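Local structure of BT_4661 (Bacteroides thetaiotaomicron, 4AK2) at residues Q250-V255 with Q261-G266. The protein probably binds heparin and heparan sulphate at the bacterial cell surface as a SusE-like glycan-binding protein of a heparin utilisation locus. Sequence-based numbering, arbitrary orientation.
Sequences QITYDV and QAATSG. With IDS (2-O-sulfo-alpha-L-idopyranuronic acid), chain B; SGN (2-deoxy-6-O-sulfo-2-(sulfoamino)-alpha-D-glucopyranose), chain C.
A263 sets its methyl group against T252, with the two CB atoms 3.7 Å apart. T252 lies near the end of strand 241-254, and A263 in the loop that joins it to the antiparallel strand 268-276. The long connection of a beta-hairpin thus folds back against its first strand, at the sulphated glycan site of this ligand-binding domain. No hydrogen bond runs between 250-255 and 261-266. The A263 methyl also touches the backbone, with its CB 3.6 Å from Y253 O. T252 OG1 sits between its backbone N and carbonyl carbon (chi1 60°), and from there it is hydrogen-bonded to P260 O, just ahead of Q261. The Y253 CB points away from the loop, yet Y253 OH comes 3.5 Å from G266 O, which is not a hydrogen bond here. That hydroxyl is hydrogen-bonded to D120 O and S119 OG.

Both segments reach the glycan through glutamine amides. Q250, its chain extended with CG anti to the backbone N (chi1 -170°), donates from NE2 to IDS O2S at 2.9 Å, nearly straight at 163°. Its OE1 accepts a hydrogen bond from R162 NH1, which helps fix the turn of the amide. With an alanine here, the iduronate 2-O-sulfate would probably lose one of its donors and R162 this acceptor. From the loop, Q261 NE2 donates to the N-sulfate oxygen SGN O1S at 2.8 Å.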
ATOM      1  N   GLN A 250      -4.922  -9.036  -3.244  1.00 11.93           N
ATOM      2  CA  GLN A 250      -6.354  -9.140  -3.161  1.00 12.05           C
ATOM      3  C   GLN A 250      -6.756  -9.872  -1.905  1.00 11.32           C
ATOM      4  O   GLN A 250      -6.157 -10.904  -1.540  1.00 12.24           O
ATOM      5  CB  GLN A 250      -6.918  -9.878  -4.409  1.00 13.84           C
ATOM      6  CG  GLN A 250      -8.425  -9.772  -4.429  1.00 14.50           C
ATOM      7  CD  GLN A 250      -9.027 -10.708  -5.471  1.00 14.53           C
ATOM      8  OE1 GLN A 250      -9.305 -11.862  -5.147  1.00 15.12           O
ATOM      9  NE2 GLN A 250      -9.159 -10.229  -6.733  1.00 16.60           N
ATOM     10  N   ILE A 251      -7.811  -9.330  -1.286  1.00 12.10           N
ATOM     11  CA  ILE A 251      -8.384  -9.874  -0.047  1.00 12.86           C
ATOM     12  C   ILE A 251      -9.851 -10.261  -0.335  1.00 12.61           C
ATOM     13  O   ILE A 251     -10.551  -9.550  -1.072  1.00 13.39           O
ATOM     14  CB  ILE A 251      -8.291  -8.828   1.103  1.00 12.98           C
ATOM     15  CG1 ILE A 251      -6.827  -8.534   1.418  1.00 12.69           C
ATOM     16  CG2 ILE A 251      -9.006  -9.312   2.357  1.00 17.06           C
ATOM     17  CD1 ILE A 251      -6.634  -7.282   2.300  1.00 14.68           C
ATOM     18  N   THR A 252     -10.265 -11.426   0.152  1.00 13.05           N
ATOM     19  CA  THR A 252     -11.638 -11.869  -0.041  1.00 13.09           C
ATOM     20  C   THR A 252     -12.366 -11.898   1.288  1.00 12.82           C
ATOM     21  O   THR A 252     -11.732 -11.999   2.363  1.00 13.94           O
ATOM     22  CB  THR A 252     -11.718 -13.242  -0.731  1.00 14.86           C
ATOM     23  OG1 THR A 252     -11.048 -14.224   0.055  1.00 15.01           O
ATOM     24  CG2 THR A 252     -11.055 -13.149  -2.112  1.00 16.10           C
ATOM     25  N   TYR A 253     -13.685 -11.828   1.254  1.00 13.95           N
ATOM     26  CA  TYR A 253     -14.453 -11.860   2.511  1.00 14.41           C
ATOM     27  C   TYR A 253     -15.654 -12.762   2.353  1.00 14.81           C
ATOM     28  O   TYR A 253     -16.061 -13.108   1.237  1.00 16.26           O
ATOM     29  CB  TYR A 253     -14.883 -10.460   2.972  1.00 14.36           C
ATOM     30  CG  TYR A 253     -15.778  -9.720   2.001  1.00 13.79           C
ATOM     31  CD1 TYR A 253     -17.163  -9.955   1.985  1.00 15.69           C
ATOM     32  CD2 TYR A 253     -15.264  -8.717   1.179  1.00 14.97           C
ATOM     33  CE1 TYR A 253     -17.996  -9.265   1.119  1.00 15.43           C
ATOM     34  CE2 TYR A 253     -16.088  -8.027   0.295  1.00 14.92           C
ATOM     35  CZ  TYR A 253     -17.451  -8.274   0.304  1.00 14.82           C
ATOM     36  OH  TYR A 253     -18.260  -7.571  -0.546  1.00 17.29           O
ATOM     37  N   ASP A 254     -16.185 -13.159   3.508  1.00 15.45           N
ATOM     38  CA  ASP A 254     -17.373 -13.963   3.643  1.00 16.16           C
ATOM     39  C   ASP A 254     -18.207 -13.357   4.767  1.00 14.66           C
ATOM     40  O   ASP A 254     -17.646 -12.982   5.800  1.00 17.17           O
ATOM     41  CB  ASP A 254     -16.947 -15.413   3.940  1.00 17.55           C
ATOM     42  CG  ASP A 254     -18.108 -16.399   4.006  1.00 18.91           C
ATOM     43  OD1 ASP A 254     -18.794 -16.479   5.038  1.00 20.19           O
ATOM     44  OD2 ASP A 254     -18.328 -17.137   3.041  1.00 21.61           O
ATOM     45  N   VAL A 255     -19.537 -13.278   4.568  1.00 16.13           N
ATOM     46  CA  VAL A 255     -20.421 -12.668   5.585  1.00 16.27           C
ATOM     47  C   VAL A 255     -21.235 -13.723   6.364  1.00 16.79           C
ATOM     48  O   VAL A 255     -22.160 -13.376   7.125  1.00 20.43           O
ATOM     49  CB  VAL A 255     -21.394 -11.611   4.976  1.00 17.85           C
ATOM     50  CG1 VAL A 255     -20.634 -10.416   4.391  1.00 19.13           C
ATOM     51  CG2 VAL A 255     -22.357 -12.248   3.964  1.00 19.21           C
ATOM     52  N   GLN A 261     -12.016 -18.246   1.008  1.00 14.35           N
ATOM     53  CA  GLN A 261     -11.155 -18.671  -0.083  1.00 14.97           C
ATOM     54  C   GLN A 261     -11.820 -18.590  -1.446  1.00 16.04           C
ATOM     55  O   GLN A 261     -11.193 -18.131  -2.413  1.00 17.48           O
ATOM     56  CB  GLN A 261     -10.663 -20.103   0.160  1.00 17.79           C
ATOM     57  CG  GLN A 261      -9.539 -20.553  -0.757  1.00 17.97           C
ATOM     58  CD  GLN A 261      -9.076 -21.975  -0.458  1.00 25.52           C
ATOM     59  OE1 GLN A 261      -9.852 -22.832   0.024  1.00 29.95           O
ATOM     60  NE2 GLN A 261      -7.788 -22.229  -0.713  1.00 26.12           N
ATOM     61  N   ALA A 262     -13.065 -19.064  -1.512  1.00 18.10           N
ATOM     62  CA  ALA A 262     -13.786 -19.264  -2.785  1.00 17.62           C
ATOM     63  C   ALA A 262     -14.806 -18.129  -3.025  1.00 17.85           C
ATOM     64  O   ALA A 262     -15.714 -18.247  -3.831  1.00 19.64           O
ATOM     65  CB  ALA A 262     -14.426 -20.666  -2.871  1.00 19.71           C
ATOM     66  N   ALA A 263     -14.646 -17.006  -2.329  1.00 17.30           N
ATOM     67  CA  ALA A 263     -15.533 -15.886  -2.539  1.00 16.43           C
ATOM     68  C   ALA A 263     -15.651 -15.546  -4.025  1.00 16.37           C
ATOM     69  O   ALA A 263     -14.654 -15.544  -4.764  1.00 17.53           O
ATOM     70  CB  ALA A 263     -15.016 -14.675  -1.779  1.00 17.64           C
ATOM     71  N   THR A 264     -16.864 -15.241  -4.459  1.00 17.62           N
ATOM     72  CA  THR A 264     -17.069 -14.885  -5.842  1.00 18.30           C
ATOM     73  C   THR A 264     -16.624 -13.450  -6.117  1.00 19.16           C
ATOM     74  O   THR A 264     -16.219 -12.706  -5.174  1.00 17.38           O
ATOM     75  CB  THR A 264     -18.543 -15.170  -6.253  1.00 19.37           C
ATOM     76  OG1 THR A 264     -19.412 -14.404  -5.399  1.00 19.98           O
ATOM     77  CG2 THR A 264     -18.861 -16.672  -6.094  1.00 22.79           C
ATOM     78  N   SER A 265     -16.654 -13.052  -7.395  1.00 18.59           N
ATOM     79  CA  SER A 265     -15.914 -11.868  -7.854  1.00 18.52           C
ATOM     80  C   SER A 265     -16.315 -10.560  -7.142  1.00 18.58           C
ATOM     81  O   SER A 265     -15.469  -9.663  -6.933  1.00 22.73           O
ATOM     82  CB  SER A 265     -16.009 -11.749  -9.403  1.00 24.81           C
ATOM     83  OG  SER A 265     -17.301 -11.372  -9.818  1.00 31.68           O
ATOM     84  N   GLY A 266     -17.582 -10.464  -6.736  1.00 18.02           N
ATOM     85  CA  GLY A 266     -18.056  -9.233  -6.078  1.00 18.74           C
ATOM     86  C   GLY A 266     -17.660  -9.132  -4.605  1.00 17.61           C
ATOM     87  O   GLY A 266     -17.947  -8.119  -3.967  1.00 19.28           O
TER
HETATM   88  C1  IDS B   4      -9.244 -13.090 -12.495  1.00 17.87           C
HETATM   89  C2  IDS B   4      -9.192 -12.126 -11.337  1.00 18.09           C
HETATM   90  C3  IDS B   4      -7.945 -11.204 -11.320  1.00 17.47           C
HETATM   91  C4  IDS B   4      -7.661 -10.620 -12.697  1.00 19.79           C
HETATM   92  C5  IDS B   4      -7.614 -11.787 -13.692  1.00 19.18           C
HETATM   93  C6  IDS B   4      -7.177 -11.350 -15.055  1.00 20.61           C
HETATM   94  O2  IDS B   4     -10.432 -11.403 -11.316  1.00 19.29           O
HETATM   95  O3  IDS B   4      -6.815 -11.975 -10.886  1.00 20.23           O
HETATM   96  O4  IDS B   4      -8.719  -9.704 -13.001  1.00 20.99           O
HETATM   97  O5  IDS B   4      -8.890 -12.438 -13.705  1.00 18.57           O
HETATM   98  O6A IDS B   4      -6.054 -10.803 -15.137  1.00 24.10           O
HETATM   99  O6B IDS B   4      -7.919 -11.536 -16.036  1.00 21.45           O
HETATM  100  S   IDS B   4     -10.958 -10.733 -10.042  1.00 19.68           S
HETATM  101  O1S IDS B   4     -12.408 -10.656 -10.267  1.00 24.21           O
HETATM  102  O2S IDS B   4     -10.579 -11.600  -8.921  1.00 17.88           O
HETATM  103  O3S IDS B   4     -10.304  -9.393  -9.963  1.00 21.35           O
HETATM  104  C1  SGN C   1      -3.298 -22.028  -5.523  1.00 19.32           C
HETATM  105  C2  SGN C   1      -4.310 -20.879  -5.551  1.00 17.91           C
HETATM  106  C3  SGN C   1      -4.935 -20.811  -6.949  1.00 18.01           C
HETATM  107  C4  SGN C   1      -3.861 -20.735  -8.019  1.00 17.96           C
HETATM  108  C5  SGN C   1      -2.874 -21.901  -7.911  1.00 19.14           C
HETATM  109  C6  SGN C   1      -1.687 -21.674  -8.854  1.00 21.59           C
HETATM  110  N2  SGN C   1      -5.297 -21.074  -4.497  1.00 19.63           N
HETATM  111  O1  SGN C   1      -3.963 -23.286  -5.598  1.00 22.45           O
HETATM  112  O3  SGN C   1      -5.746 -19.636  -6.987  1.00 21.65           O
HETATM  113  O4  SGN C   1      -4.470 -20.923  -9.308  1.00 17.90           O
HETATM  114  O5  SGN C   1      -2.352 -21.877  -6.581  1.00 19.25           O
HETATM  115  O6  SGN C   1      -0.797 -22.773  -8.787  1.00 28.25           O
HETATM  116  S1  SGN C   1      -5.038 -20.691  -2.971  1.00 19.39           S
HETATM  117  O1S SGN C   1      -6.328 -20.516  -2.342  1.00 20.90           O
HETATM  118  O2S SGN C   1      -4.236 -21.665  -2.276  1.00 21.99           O
HETATM  119  O3S SGN C   1      -4.255 -19.337  -3.000  1.00 19.43           O
HETATM  120  S2  SGN C   1       0.557 -22.703  -9.518  1.00 44.10           S
HETATM  121  O4S SGN C   1       0.320 -22.698 -10.960  1.00 51.65           O
HETATM  122  O5S SGN C   1       1.349 -24.074  -9.086  1.00 68.35           O
HETATM  123  O6S SGN C   1       1.296 -21.548  -8.988  1.00 41.79           O